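Local coordinates for protein A6 homolog (Fowlpox virus, PDB 6BR8) that binds phospholipids in its C-terminal part, represented here, and probably acts in viral membrane assembly and the step from immature to mature virion, at residues M166-F169 with K170-S174. Numbering follows the deposited sequence.
Sequences MASF and KTKVS
From K170 N to M166 O the backbone keeps an i to i+4 hydrogen bond of 3.1 Å, but as the helix 156-170 runs out i to i+3 bonds become the stronger ones, T171 N to S168 O and K172 N to F169 O, with T171 N also weakly on A167 O and V173 N weakly on F169 O. The T171 hydroxyl adds a second grip on S168 O: OG1, held between its own backbone N and carbonyl carbon (chi1 73°), donates at 2.7 Å to the carbonyl three residues back. Its methyl CG2 rests against A167 O.

An apolar contact joins the helix end to the loop leaving it. The F169 ring takes V173 over one face, with V173 CB 4.0 Å above the plane and offset toward the rim, while V173 CG2 lies 3.9 Å from F169 CE1; Y200 of helix 197-210 touches both residues. Both also touch helix 175-180, F169 at V175 and V173 at L178, and S174, at the N-cap position of that helix, accepts a hydrogen bond from D177 N on its OG. On the outer surface, K170 and selenomethionine M166 run side by side in the same direction, K170 CE 4.0 Å from M166 CG. K172 lays its methylenes along S168 O and brings CE to within 3.5 Å of S168 OG, whose hydrogen-bond partner is E207; outside the two segments, K172 NZ makes a long, weak ion pair with the same carboxylate.

The final turn thus illustrates helix termination: S168 O takes both the backbone N-H and the hydroxyl of T171, so that a carbonyl at the helix end is satisfied locally.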
loop_
_atom_site.group_PDB
_atom_site.type_symbol
_atom_site.label_atom_id
_atom_site.label_comp_id
_atom_site.label_asym_id
_atom_site.label_seq_id
_atom_site.Cartn_x
_atom_site.Cartn_y
_atom_site.Cartn_z
HETATM N N MSE A 166 -2.730 14.566 12.951
HETATM C CA MSE A 166 -4.180 14.573 13.066
HETATM C C MSE A 166 -4.700 15.883 13.598
HETATM O O MSE A 166 -5.699 16.414 13.069
HETATM C CB MSE A 166 -4.614 13.448 13.998
HETATM C CG MSE A 166 -6.132 13.369 14.091
HETATM SE SE MSE A 166 -6.645 11.825 15.201
HETATM C CE MSE A 166 -6.364 10.415 13.855
ATOM N N ALA A 167 -4.052 16.413 14.631
ATOM C CA ALA A 167 -4.457 17.665 15.252
ATOM C C ALA A 167 -4.246 18.821 14.290
ATOM O O ALA A 167 -5.106 19.692 14.151
ATOM C CB ALA A 167 -3.681 17.894 16.540
ATOM N N SER A 168 -3.097 18.827 13.623
ATOM C CA SER A 168 -2.793 19.882 12.673
ATOM C C SER A 168 -3.792 19.870 11.523
ATOM O O SER A 168 -4.269 20.925 11.067
ATOM C CB SER A 168 -1.367 19.691 12.171
ATOM O OG SER A 168 -1.137 20.534 11.062
ATOM N N PHE A 169 -4.125 18.674 11.052
ATOM C CA PHE A 169 -5.185 18.520 10.069
ATOM C C PHE A 169 -6.485 19.181 10.538
ATOM O O PHE A 169 -7.138 19.911 9.785
ATOM C CB PHE A 169 -5.383 17.031 9.787
ATOM C CG PHE A 169 -6.371 16.767 8.744
ATOM C CD1 PHE A 169 -6.101 17.105 7.435
ATOM C CD2 PHE A 169 -7.588 16.209 9.060
ATOM C CE1 PHE A 169 -7.012 16.875 6.458
ATOM C CE2 PHE A 169 -8.519 15.992 8.091
ATOM C CZ PHE A 169 -8.231 16.320 6.777
ATOM N N LYS A 170 -6.859 18.967 11.796
ATOM C CA LYS A 170 -8.146 19.459 12.251
ATOM C C LYS A 170 -8.203 20.971 12.296
ATOM O O LYS A 170 -9.305 21.525 12.281
ATOM C CB LYS A 170 -8.461 18.857 13.614
ATOM C CG LYS A 170 -8.953 17.440 13.505
ATOM C CD LYS A 170 -9.143 16.802 14.841
ATOM C CE LYS A 170 -9.596 15.384 14.644
ATOM N NZ LYS A 170 -10.023 14.800 15.932
ATOM N N THR A 171 -7.053 21.644 12.340
ATOM C CA THR A 171 -6.985 23.102 12.334
ATOM C C THR A 171 -7.015 23.688 10.931
ATOM O O THR A 171 -6.975 24.916 10.800
ATOM C CB THR A 171 -5.708 23.600 13.007
ATOM O OG1 THR A 171 -4.608 23.333 12.132
ATOM C CG2 THR A 171 -5.479 22.907 14.332
ATOM N N LYS A 172 -7.034 22.843 9.894
ATOM C CA LYS A 172 -7.057 23.278 8.504
ATOM C C LYS A 172 -8.310 22.864 7.759
ATOM O O LYS A 172 -8.528 23.366 6.663
ATOM C CB LYS A 172 -5.859 22.715 7.717
ATOM C CG LYS A 172 -4.497 23.127 8.216
ATOM C CD LYS A 172 -3.460 22.188 7.684
ATOM C CE LYS A 172 -2.091 22.452 8.288
ATOM N NZ LYS A 172 -1.080 22.606 7.202
ATOM N N VAL A 173 -9.099 21.936 8.301
ATOM C CA VAL A 173 -10.229 21.289 7.638
ATOM C C VAL A 173 -11.255 20.979 8.718
ATOM O O VAL A 173 -10.920 20.334 9.715
ATOM C CB VAL A 173 -9.828 19.975 6.937
ATOM C CG1 VAL A 173 -11.062 19.260 6.449
ATOM C CG2 VAL A 173 -8.879 20.193 5.790
ATOM N N SER A 174 -12.511 21.385 8.540
ATOM C CA SER A 174 -13.457 21.139 9.628
ATOM C C SER A 174 -14.017 19.735 9.495
ATOM O O SER A 174 -14.905 19.476 8.688
ATOM C CB SER A 174 -14.573 22.166 9.657
ATOM O OG SER A 174 -15.617 21.651 10.463
#